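Protein SMG-7 (Caenorhabditis elegans, PDB 3ZHE) acts in nonsense-mediated mRNA decay as the partner of SMG5, in a heterodimer whose unusual arrangement of 14-3-3-like domains is required for efficient decay. Local coordinates at residues G137-R141 / Q169-I173; L230-H234 / P262-V266; L246-E251 / T286-A291; L295-L299 / L315-L319. All coordinates share one frame; numbering follows the deposited sequence.

Contact 1 of 4, residues G137-R141 / Q169-I173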
loop_
_atom_site.group_PDB
_atom_site.type_symbol
_atom_site.label_atom_id
_atom_site.label_comp_id
_atom_site.label_asym_id
_atom_site.label_seq_id
_atom_site.Cartn_x
_atom_site.Cartn_y
_atom_site.Cartn_z
ATOM N N GLY B 137 5.579 -1.731 -12.830
ATOM C CA GLY B 137 5.128 -2.791 -13.712
ATOM C C GLY B 137 6.176 -3.125 -14.757
ATOM O O GLY B 137 6.487 -4.298 -14.990
ATOM N N ASP B 138 6.723 -2.086 -15.387
ATOM C CA ASP B 138 7.808 -2.260 -16.352
ATOM C C ASP B 138 8.989 -2.997 -15.729
ATOM O O ASP B 138 9.544 -3.922 -16.326
ATOM C CB ASP B 138 8.279 -0.908 -16.899
ATOM C CG ASP B 138 7.357 -0.354 -17.968
ATOM O OD1 ASP B 138 6.666 -1.155 -18.630
ATOM O OD2 ASP B 138 7.326 0.881 -18.152
ATOM N N LEU B 139 9.362 -2.577 -14.523
ATOM C CA LEU B 139 10.485 -3.180 -13.816
ATOM C C LEU B 139 10.242 -4.654 -13.525
ATOM O O LEU B 139 11.145 -5.478 -13.670
ATOM C CB LEU B 139 10.773 -2.424 -12.519
ATOM C CG LEU B 139 11.310 -1.003 -12.684
ATOM C CD1 LEU B 139 11.603 -0.381 -11.330
ATOM C CD2 LEU B 139 12.553 -0.998 -13.561
ATOM N N MET B 140 9.021 -4.984 -13.116
ATOM C CA MET B 140 8.668 -6.376 -12.870
ATOM C C MET B 140 8.691 -7.182 -14.164
ATOM O O MET B 140 9.014 -8.369 -14.156
ATOM C CB MET B 140 7.300 -6.492 -12.195
ATOM C CG MET B 140 7.242 -5.892 -10.799
ATOM S SD MET B 140 8.597 -6.430 -9.737
ATOM C CE MET B 140 8.259 -8.182 -9.601
ATOM N N ARG B 141 8.353 -6.536 -15.278
ATOM C CA ARG B 141 8.367 -7.218 -16.568
ATOM C C ARG B 141 9.795 -7.518 -17.010
ATOM O O ARG B 141 10.069 -8.583 -17.565
ATOM C CB ARG B 141 7.646 -6.397 -17.640
ATOM C CG ARG B 141 7.193 -7.233 -18.830
ATOM C CD ARG B 141 6.601 -6.383 -19.943
ATOM N NE ARG B 141 7.628 -5.824 -20.816
ATOM C CZ ARG B 141 8.000 -4.548 -20.815
ATOM N NH1 ARG B 141 7.423 -3.690 -19.986
ATOM N NH2 ARG B 141 8.944 -4.130 -21.646
ATOM N N GLN B 169 1.366 -1.511 -22.433
ATOM C CA GLN B 169 2.112 -2.451 -21.600
ATOM C C GLN B 169 1.274 -3.691 -21.295
ATOM O O GLN B 169 1.777 -4.820 -21.331
ATOM C CB GLN B 169 2.553 -1.783 -20.294
ATOM C CG GLN B 169 3.335 -0.491 -20.477
ATOM C CD GLN B 169 4.618 -0.676 -21.259
ATOM O OE1 GLN B 169 4.945 0.125 -22.132
ATOM N NE2 GLN B 169 5.358 -1.733 -20.941
ATOM N N LEU B 170 -0.004 -3.471 -20.993
ATOM C CA LEU B 170 -0.955 -4.561 -20.801
ATOM C C LEU B 170 -0.999 -5.436 -22.051
ATOM O O LEU B 170 -1.065 -6.669 -21.966
ATOM C CB LEU B 170 -2.348 -4.005 -20.487
ATOM C CG LEU B 170 -2.568 -3.422 -19.088
ATOM C CD1 LEU B 170 -3.785 -2.507 -19.061
ATOM C CD2 LEU B 170 -2.724 -4.540 -18.070
ATOM N N GLY B 171 -0.950 -4.787 -23.210
ATOM C CA GLY B 171 -0.885 -5.491 -24.477
ATOM C C GLY B 171 0.353 -6.359 -24.576
ATOM O O GLY B 171 0.288 -7.498 -25.039
ATOM N N LEU B 172 1.484 -5.815 -24.134
ATOM C CA LEU B 172 2.742 -6.555 -24.131
ATOM C C LEU B 172 2.634 -7.802 -23.257
ATOM O O LEU B 172 3.055 -8.890 -23.657
ATOM C CB LEU B 172 3.891 -5.664 -23.647
ATOM C CG LEU B 172 4.220 -4.434 -24.494
ATOM C CD1 LEU B 172 5.345 -3.624 -23.866
ATOM C CD2 LEU B 172 4.587 -4.849 -25.908
ATOM N N ILE B 173 2.064 -7.636 -22.066
ATOM C CA ILE B 173 1.851 -8.757 -21.154
ATOM C C ILE B 173 0.975 -9.835 -21.791
ATOM O O ILE B 173 1.279 -11.027 -21.703
ATOM C CB ILE B 173 1.221 -8.294 -19.823
ATOM C CG1 ILE B 173 2.237 -7.492 -19.011
ATOM C CG2 ILE B 173 0.735 -9.483 -19.010
ATOM C CD1 ILE B 173 3.438 -8.298 -18.566
#
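D138 OD1 is gripped by R141 NH1 and by Y153 OH, with Q169 NE2 close by. R141 NH1, one turn on, makes a salt bridge with D138 OD1 at 3.0 Å, though the hydrogen bond in it is weak. Q169 NE2 lies 2.7 Å from D138 OD1, but the angle is poor and the pair does not count as a hydrogen bond. The carboxylate and amide planes stand 82° apart. Y153 OH also hydrogen-bonds to R141 NH1 and Q169 NE2, while D138 OD2 forms a salt bridge with R135. Sharing the carboxylate in this way probably keeps it charged despite its burial.

R141 carries the apolar half of the contact. Its CG is anti to the backbone N (chi1 -159°), which sends the chain across to 169-173, and a bend at chi3 (84°) turns the guanidinium back toward D138. L172 CD1 sits over one face of that group, 4.1 Å from R141 CZ. Lower on the chain, R141 CG rests on I173 CD1 at 3.9 Å.

The axes of 137-141 and 169-173 run 11.5 Å apart. Helix 146-159 lies against both segments, with L170 and I173 touching Y153; D138 and L139 meet W50 of helix 45-63, and L172 reaches H187 of helix 180-191.

Contact 2 of 4, residues L230-H234 / P262-V266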
loop_
_atom_site.group_PDB
_atom_site.type_symbol
_atom_site.label_atom_id
_atom_site.label_comp_id
_atom_site.label_asym_id
_atom_site.label_seq_id
_atom_site.Cartn_x
_atom_site.Cartn_y
_atom_site.Cartn_z
ATOM N N LEU B 230 -9.889 -9.850 -39.331
ATOM C CA LEU B 230 -9.585 -8.453 -39.044
ATOM C C LEU B 230 -8.292 -8.059 -39.747
ATOM O O LEU B 230 -8.171 -6.958 -40.293
ATOM C CB LEU B 230 -9.443 -8.232 -37.538
ATOM C CG LEU B 230 -9.086 -6.810 -37.101
ATOM C CD1 LEU B 230 -10.239 -5.865 -37.395
ATOM C CD2 LEU B 230 -8.705 -6.764 -35.627
ATOM N N GLY B 231 -7.331 -8.980 -39.730
ATOM C CA GLY B 231 -6.066 -8.785 -40.409
ATOM C C GLY B 231 -6.241 -8.638 -41.907
ATOM O O GLY B 231 -5.579 -7.815 -42.536
ATOM N N ARG B 232 -7.136 -9.435 -42.484
ATOM C CA ARG B 232 -7.414 -9.344 -43.913
ATOM C C ARG B 232 -8.177 -8.071 -44.260
ATOM O O ARG B 232 -8.100 -7.580 -45.386
ATOM C CB ARG B 232 -8.178 -10.573 -44.412
ATOM C CG ARG B 232 -7.332 -11.829 -44.510
ATOM C CD ARG B 232 -7.948 -12.829 -45.473
ATOM N NE ARG B 232 -7.186 -14.073 -45.529
ATOM C CZ ARG B 232 -7.464 -15.084 -46.346
ATOM N NH1 ARG B 232 -8.488 -14.999 -47.185
ATOM N NH2 ARG B 232 -6.717 -16.179 -46.327
ATOM N N ILE B 233 -8.920 -7.542 -43.292
ATOM C CA ILE B 233 -9.602 -6.266 -43.476
ATOM C C ILE B 233 -8.583 -5.133 -43.502
ATOM O O ILE B 233 -8.647 -4.239 -44.350
ATOM C CB ILE B 233 -10.629 -5.998 -42.356
ATOM C CG1 ILE B 233 -11.773 -7.010 -42.415
ATOM C CG2 ILE B 233 -11.189 -4.594 -42.471
ATOM C CD1 ILE B 233 -12.797 -6.825 -41.318
ATOM N N HIS B 234 -7.635 -5.189 -42.571
ATOM C CA HIS B 234 -6.618 -4.149 -42.432
ATOM C C HIS B 234 -5.727 -4.016 -43.666
ATOM O O HIS B 234 -5.440 -2.907 -44.117
ATOM C CB HIS B 234 -5.748 -4.426 -41.204
ATOM C CG HIS B 234 -4.837 -3.294 -40.841
ATOM N ND1 HIS B 234 -5.151 -2.372 -39.865
ATOM C CD2 HIS B 234 -3.625 -2.933 -41.323
ATOM C CE1 HIS B 234 -4.169 -1.495 -39.761
ATOM N NE2 HIS B 234 -3.232 -1.812 -40.635
ATOM N N PRO B 262 -11.421 -3.200 -31.339
ATOM C CA PRO B 262 -10.441 -3.196 -32.432
ATOM C C PRO B 262 -11.091 -2.969 -33.795
ATOM O O PRO B 262 -10.450 -2.429 -34.697
ATOM C CB PRO B 262 -9.845 -4.607 -32.372
ATOM C CG PRO B 262 -10.085 -5.064 -30.981
ATOM C CD PRO B 262 -11.405 -4.479 -30.606
ATOM N N LEU B 263 -12.348 -3.377 -33.937
ATOM C CA LEU B 263 -13.063 -3.215 -35.197
ATOM C C LEU B 263 -13.355 -1.742 -35.474
ATOM O O LEU B 263 -13.285 -1.295 -36.619
ATOM C CB LEU B 263 -14.357 -4.034 -35.197
ATOM C CG LEU B 263 -14.982 -4.311 -36.567
ATOM C CD1 LEU B 263 -13.986 -5.017 -37.474
ATOM C CD2 LEU B 263 -16.256 -5.133 -36.425
ATOM N N MET B 264 -13.675 -0.994 -34.420
ATOM C CA MET B 264 -13.909 0.445 -34.538
ATOM C C MET B 264 -12.679 1.161 -35.077
ATOM O O MET B 264 -12.776 1.982 -35.989
ATOM C CB MET B 264 -14.276 1.049 -33.182
ATOM C CG MET B 264 -15.623 0.625 -32.637
ATOM S SD MET B 264 -16.115 1.583 -31.190
ATOM C CE MET B 264 -16.004 3.254 -31.829
ATOM N N SER B 265 -11.527 0.847 -34.493
ATOM C CA SER B 265 -10.264 1.478 -34.863
ATOM C C SER B 265 -9.933 1.249 -36.331
ATOM O O SER B 265 -9.617 2.189 -37.059
ATOM C CB SER B 265 -9.132 0.940 -33.987
ATOM O OG SER B 265 -7.895 1.547 -34.314
ATOM N N VAL B 266 -10.005 -0.008 -36.757
ATOM C CA VAL B 266 -9.741 -0.363 -38.145
ATOM C C VAL B 266 -10.758 0.304 -39.069
ATOM O O VAL B 266 -10.419 0.739 -40.170
ATOM C CB VAL B 266 -9.750 -1.894 -38.341
ATOM C CG1 VAL B 266 -9.549 -2.255 -39.805
ATOM C CG2 VAL B 266 -8.673 -2.539 -37.480
#
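L230 reaches across to P262, L263 and V266. Its CB points toward the second helix. With CG anti to the backbone N (chi1 178°), the side chain then extends into the gap between the helices, where the fork at CG does the touching. L230 CD1 lies 3.7 Å from V266 CG2 and 3.8 Å from L263 CD1, so this one methyl fits between residues of neighbouring turns. The other methyl heads elsewhere and meets the ring of P262, with L230 CD2 4.1 Å from P262 CB. The leucine crosses the proline at about a right angle.

One turn further on, I233 continues the seam. I233 CG2 packs on V266 CG1 at 3.9 Å, and its CD1 only just approaches L263 CD1. V266 is thus held by both branches, CG2 by L230 and CG1 by I233. H234 closes the end of the seam. V266 CG2 lies at the edge of its ring, 4.3 Å from H234 ND1, and F208 meets the same ring with its plane inclined by about 45°.

P262 has no backbone N-H to bond the turn before it, and helix 257-270 is kinked there. L263 also touches I287 and W288 of helix 277-304, and P262 touches V184 and T188 of helix 180-191.

The two segments are nearly parallel, 10° apart, with helix 243-253 between them in the sequence. Such side-by-side parallel helices joined through an intervening one are a feature of alpha-alpha repeat folds, consistent with the TPR-related Est1 family.

Contact 3 of 4, residues L246-E251 / T286-A291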
loop_
_atom_site.group_PDB
_atom_site.type_symbol
_atom_site.label_atom_id
_atom_site.label_comp_id
_atom_site.label_asym_id
_atom_site.label_seq_id
_atom_site.Cartn_x
_atom_site.Cartn_y
_atom_site.Cartn_z
ATOM N N LEU B 246 -17.802 -14.396 -41.721
ATOM C CA LEU B 246 -18.211 -13.096 -41.198
ATOM C C LEU B 246 -19.443 -13.213 -40.310
ATOM O O LEU B 246 -19.553 -12.521 -39.296
ATOM C CB LEU B 246 -18.498 -12.117 -42.334
ATOM C CG LEU B 246 -17.339 -11.693 -43.232
ATOM C CD1 LEU B 246 -17.820 -10.640 -44.210
ATOM C CD2 LEU B 246 -16.160 -11.185 -42.416
ATOM N N GLN B 247 -20.372 -14.079 -40.705
ATOM C CA GLN B 247 -21.574 -14.317 -39.912
ATOM C C GLN B 247 -21.222 -14.820 -38.517
ATOM O O GLN B 247 -21.606 -14.212 -37.514
ATOM C CB GLN B 247 -22.496 -15.317 -40.613
ATOM C CG GLN B 247 -23.501 -14.681 -41.554
ATOM C CD GLN B 247 -24.591 -13.931 -40.815
ATOM O OE1 GLN B 247 -24.847 -14.187 -39.638
ATOM N NE2 GLN B 247 -25.236 -12.997 -41.501
ATOM N N LYS B 248 -20.485 -15.927 -38.464
ATOM C CA LYS B 248 -20.082 -16.518 -37.190
ATOM C C LYS B 248 -19.299 -15.519 -36.339
ATOM O O LYS B 248 -19.525 -15.395 -35.129
ATOM C CB LYS B 248 -19.245 -17.774 -37.430
ATOM N N ILE B 249 -18.390 -14.800 -36.989
ATOM C CA ILE B 249 -17.560 -13.806 -36.315
ATOM C C ILE B 249 -18.390 -12.698 -35.683
ATOM O O ILE B 249 -18.145 -12.315 -34.545
ATOM C CB ILE B 249 -16.515 -13.201 -37.271
ATOM C CG1 ILE B 249 -15.389 -14.202 -37.510
ATOM C CG2 ILE B 249 -15.939 -11.907 -36.708
ATOM C CD1 ILE B 249 -14.256 -13.643 -38.318
ATOM N N GLY B 250 -19.370 -12.188 -36.421
ATOM C CA GLY B 250 -20.271 -11.184 -35.888
ATOM C C GLY B 250 -21.060 -11.727 -34.712
ATOM O O GLY B 250 -21.203 -11.060 -33.678
ATOM N N GLU B 251 -21.561 -12.952 -34.871
ATOM C CA GLU B 251 -22.316 -13.627 -33.820
ATOM C C GLU B 251 -21.512 -13.718 -32.525
ATOM O O GLU B 251 -22.060 -13.556 -31.435
ATOM C CB GLU B 251 -22.744 -15.030 -34.269
ATOM C CG GLU B 251 -23.752 -15.058 -35.407
ATOM C CD GLU B 251 -24.079 -16.468 -35.861
ATOM O OE1 GLU B 251 -24.072 -17.387 -35.014
ATOM O OE2 GLU B 251 -24.333 -16.659 -37.069
ATOM N N THR B 286 -20.800 -6.073 -42.581
ATOM C CA THR B 286 -21.392 -7.391 -42.365
ATOM C C THR B 286 -21.228 -7.835 -40.914
ATOM O O THR B 286 -22.219 -8.128 -40.222
ATOM C CB THR B 286 -20.765 -8.452 -43.292
ATOM O OG1 THR B 286 -20.923 -8.049 -44.657
ATOM C CG2 THR B 286 -21.432 -9.805 -43.091
ATOM N N ILE B 287 -19.978 -7.869 -40.452
ATOM C CA ILE B 287 -19.697 -8.281 -39.072
ATOM C C ILE B 287 -20.472 -7.441 -38.054
ATOM O O ILE B 287 -21.173 -7.973 -37.180
ATOM C CB ILE B 287 -18.193 -8.184 -38.746
ATOM C CG1 ILE B 287 -17.390 -9.120 -39.649
ATOM C CG2 ILE B 287 -17.941 -8.508 -37.279
ATOM C CD1 ILE B 287 -15.905 -9.113 -39.362
ATOM N N TRP B 288 -20.336 -6.127 -38.193
ATOM C CA TRP B 288 -20.974 -5.149 -37.320
ATOM C C TRP B 288 -22.479 -5.365 -37.216
ATOM O O TRP B 288 -23.027 -5.440 -36.117
ATOM C CB TRP B 288 -20.696 -3.744 -37.851
ATOM C CG TRP B 288 -20.863 -2.659 -36.848
ATOM C CD1 TRP B 288 -22.003 -1.964 -36.575
ATOM C CD2 TRP B 288 -19.850 -2.126 -35.989
ATOM N NE1 TRP B 288 -21.765 -1.034 -35.593
ATOM C CE2 TRP B 288 -20.450 -1.113 -35.217
ATOM C CE3 TRP B 288 -18.495 -2.410 -35.796
ATOM C CZ2 TRP B 288 -19.740 -0.383 -34.268
ATOM C CZ3 TRP B 288 -17.793 -1.684 -34.852
ATOM C CH2 TRP B 288 -18.419 -0.683 -34.099
ATOM N N CYS B 289 -23.142 -5.465 -38.365
ATOM C CA CYS B 289 -24.590 -5.649 -38.395
ATOM C C CYS B 289 -25.023 -6.979 -37.785
ATOM O O CYS B 289 -26.019 -7.034 -37.055
ATOM C CB CYS B 289 -25.131 -5.511 -39.820
ATOM S SG CYS B 289 -25.247 -3.805 -40.403
ATOM N N THR B 290 -24.282 -8.045 -38.081
ATOM C CA THR B 290 -24.573 -9.344 -37.476
ATOM C C THR B 290 -24.534 -9.246 -35.949
ATOM O O THR B 290 -25.467 -9.682 -35.252
ATOM C CB THR B 290 -23.585 -10.427 -37.950
ATOM O OG1 THR B 290 -23.771 -10.667 -39.351
ATOM C CG2 THR B 290 -23.807 -11.724 -37.187
ATOM N N ALA B 291 -23.457 -8.651 -35.444
ATOM C CA ALA B 291 -23.296 -8.428 -34.010
ATOM C C ALA B 291 -24.452 -7.611 -33.432
ATOM O O ALA B 291 -24.976 -7.932 -32.363
ATOM C CB ALA B 291 -21.968 -7.747 -33.728
#
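G250 lies directly against I287, T290 and A291, and here the two helices come closest. The CA atoms of G250 and I287 are 4.3 Å apart, and the axes approach to 7.4 Å at a crossing of -48°. A side chain on G250 would run into T290 CB and I287 O, so its absence lets backbone meet backbone. A291 CA makes a weak CA-H...O contact with G250 O.

T290 fills the next place. OG1 stands beside the backbone N (chi1 -66°), which leaves CG2 anti to that N and directed at 246-251, where it packs on Q247 O and E251 N. T290 OG1 turns back to its own helix and donates to T286 O at 3.1 Å, from above the carbonyl plane. A valine at T290 would probably leave T286 O without its second donor. I287 completes the tight part. I287 CG1 lies 3.7 Å from L246 CD2, and I287 CD1 lies 3.9 Å from I249 CG2.

The outer side is looser. T286 touches L246 CD1 with its CB, while its OG1 bonds to E282 O. Q247 folds back over T290 and crosses it at about a right angle, but its NE2 and T290 OG1 make no hydrogen bond. Of the exposed E251 side chain, CG comes 3.8 Å from T290 CG2.

Behind the buried side, I249 touches L225, Y226 and C229 of helix 222-234. The hydroxyls of T286 and T290 are bonded to carbonyls of their own helix. Cohesion between the helices therefore rests on close fit and apolar burial.

Contact 4 of 4, residues L295-L299 / L315-L319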
loop_
_atom_site.group_PDB
_atom_site.type_symbol
_atom_site.label_atom_id
_atom_site.label_comp_id
_atom_site.label_asym_id
_atom_site.label_seq_id
_atom_site.Cartn_x
_atom_site.Cartn_y
_atom_site.Cartn_z
ATOM N N LEU B 295 -26.919 -9.146 -30.567
ATOM C CA LEU B 295 -26.939 -8.435 -29.292
ATOM C C LEU B 295 -28.329 -7.892 -28.976
ATOM O O LEU B 295 -28.804 -8.001 -27.844
ATOM C CB LEU B 295 -25.918 -7.295 -29.296
ATOM C CG LEU B 295 -25.764 -6.527 -27.984
ATOM C CD1 LEU B 295 -25.307 -7.462 -26.880
ATOM C CD2 LEU B 295 -24.787 -5.378 -28.148
ATOM N N LEU B 296 -28.973 -7.309 -29.984
ATOM C CA LEU B 296 -30.340 -6.821 -29.836
ATOM C C LEU B 296 -31.259 -7.937 -29.351
ATOM O O LEU B 296 -32.011 -7.759 -28.391
ATOM C CB LEU B 296 -30.851 -6.256 -31.162
ATOM C CG LEU B 296 -31.250 -4.779 -31.183
ATOM C CD1 LEU B 296 -30.309 -3.943 -30.328
ATOM C CD2 LEU B 296 -31.261 -4.270 -32.614
ATOM N N LYS B 297 -31.179 -9.091 -30.009
ATOM C CA LYS B 297 -31.999 -10.240 -29.628
ATOM C C LYS B 297 -31.739 -10.673 -28.187
ATOM O O LYS B 297 -32.678 -10.913 -27.426
ATOM C CB LYS B 297 -31.760 -11.414 -30.580
ATOM N N THR B 298 -30.463 -10.767 -27.820
ATOM C CA THR B 298 -30.088 -11.197 -26.476
ATOM C C THR B 298 -30.618 -10.247 -25.401
ATOM O O THR B 298 -31.242 -10.682 -24.429
ATOM C CB THR B 298 -28.563 -11.339 -26.339
ATOM O OG1 THR B 298 -28.096 -12.339 -27.253
ATOM C CG2 THR B 298 -28.186 -11.739 -24.923
ATOM N N LEU B 299 -30.372 -8.953 -25.584
ATOM C CA LEU B 299 -30.884 -7.934 -24.670
ATOM C C LEU B 299 -32.409 -7.991 -24.570
ATOM O O LEU B 299 -32.977 -7.866 -23.481
ATOM C CB LEU B 299 -30.433 -6.541 -25.118
ATOM C CG LEU B 299 -28.932 -6.248 -25.048
ATOM C CD1 LEU B 299 -28.596 -4.975 -25.809
ATOM C CD2 LEU B 299 -28.474 -6.147 -23.600
ATOM N N LEU B 315 -22.969 -5.413 -21.332
ATOM C CA LEU B 315 -23.721 -5.740 -22.536
ATOM C C LEU B 315 -24.392 -4.498 -23.114
ATOM O O LEU B 315 -24.572 -4.385 -24.327
ATOM C CB LEU B 315 -24.754 -6.829 -22.242
ATOM C CG LEU B 315 -24.886 -7.912 -23.312
ATOM C CD1 LEU B 315 -23.530 -8.541 -23.605
ATOM C CD2 LEU B 315 -25.892 -8.972 -22.889
ATOM N N LEU B 316 -24.756 -3.564 -22.240
ATOM C CA LEU B 316 -25.310 -2.291 -22.681
ATOM C C LEU B 316 -24.219 -1.400 -23.263
ATOM O O LEU B 316 -24.476 -0.588 -24.150
ATOM C CB LEU B 316 -26.024 -1.568 -21.534
ATOM C CG LEU B 316 -27.349 -2.159 -21.045
ATOM C CD1 LEU B 316 -28.057 -1.185 -20.115
ATOM C CD2 LEU B 316 -28.250 -2.554 -22.210
ATOM N N HIS B 317 -22.998 -1.556 -22.760
ATOM C CA HIS B 317 -21.875 -0.755 -23.235
ATOM C C HIS B 317 -21.385 -1.191 -24.613
ATOM O O HIS B 317 -20.943 -0.363 -25.409
ATOM C CB HIS B 317 -20.727 -0.767 -22.225
ATOM C CG HIS B 317 -20.761 0.383 -21.269
ATOM N ND1 HIS B 317 -20.478 1.676 -21.654
ATOM C CD2 HIS B 317 -21.049 0.439 -19.948
ATOM C CE1 HIS B 317 -20.588 2.478 -20.611
ATOM N NE2 HIS B 317 -20.935 1.753 -19.562
ATOM N N ILE B 318 -21.461 -2.488 -24.889
ATOM C CA ILE B 318 -21.120 -2.997 -26.213
ATOM C C ILE B 318 -22.118 -2.458 -27.235
ATOM O O ILE B 318 -21.758 -2.119 -28.365
ATOM C CB ILE B 318 -21.094 -4.541 -26.245
ATOM C CG1 ILE B 318 -19.969 -5.068 -25.352
ATOM C CG2 ILE B 318 -20.917 -5.049 -27.668
ATOM C CD1 ILE B 318 -19.749 -6.559 -25.457
ATOM N N LEU B 319 -23.375 -2.361 -26.813
ATOM C CA LEU B 319 -24.435 -1.806 -27.646
ATOM C C LEU B 319 -24.166 -0.347 -27.992
ATOM O O LEU B 319 -24.298 0.060 -29.146
ATOM C CB LEU B 319 -25.783 -1.926 -26.937
ATOM C CG LEU B 319 -26.979 -1.323 -27.675
ATOM C CD1 LEU B 319 -27.323 -2.151 -28.903
ATOM C CD2 LEU B 319 -28.179 -1.194 -26.748
#
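L295 holds CG anti to its own N (chi1 -176°), and this drives its forked end into the facing helix between L315, I318 and L319. L299, one turn on, takes a different setting, with CG beside the N and anti to the carbonyl carbon (chi1 -66°), and its two methyls part over L315, L316 and L319.

The L295 fork is divided. L295 CD1 lies 3.6 Å from L315 CG. L295 CD2 reaches the backbone of L319, packs 3.8 Å from L319 CB and also touches I318 CG2. L299 CD2 lies 3.9 Å from both L315 CD2 and L316 CD2, while CD1 turns to L319 CD2. L315 lies antiparallel alongside both L295 and L299. Its CD2 also reaches T298 CG2. Putting an alanine at L315 is likely to leave a gap facing L295 CD1 and L299 CD2 and to deprive T298 CG2 of its neighbour.

L296 starts out facing away, yet L296 CD1 comes round to L319 CD1 at 3.8 Å, the two side chains crossing at about a right angle. T298 OG1 bonds to S294 O, so its polar end stays on its own helix.

The segments run antiparallel at 147°, with axes 10.8 Å apart. Helix 337-348 also packs on 277-304, where L296 meets E339, V340 and I343 and L299 meets I343. L316 packs on I356, and H317 bonds to I356 O.

From the N terminus, contact 1 comes first and stands apart. It closes the chain from 137 to 173, joining helix 122-142 to 164-176 around helix 146-159. Its centre is about 24 Å from that of contact 2. Contact 2 closes 230-266 and joins helix 222-234 to 257-270. Contact 3 closes 246-291, beginning inside that span and ending beyond it on helix 277-304, so the two cross. They also touch, through L263 with I287 and W288 and through M264 with W288, which binds four helices into one body. Contact 4 follows in series and closes 295-319. It ties helix 277-304 to 313-322, so the long helix links contacts 3 and 4.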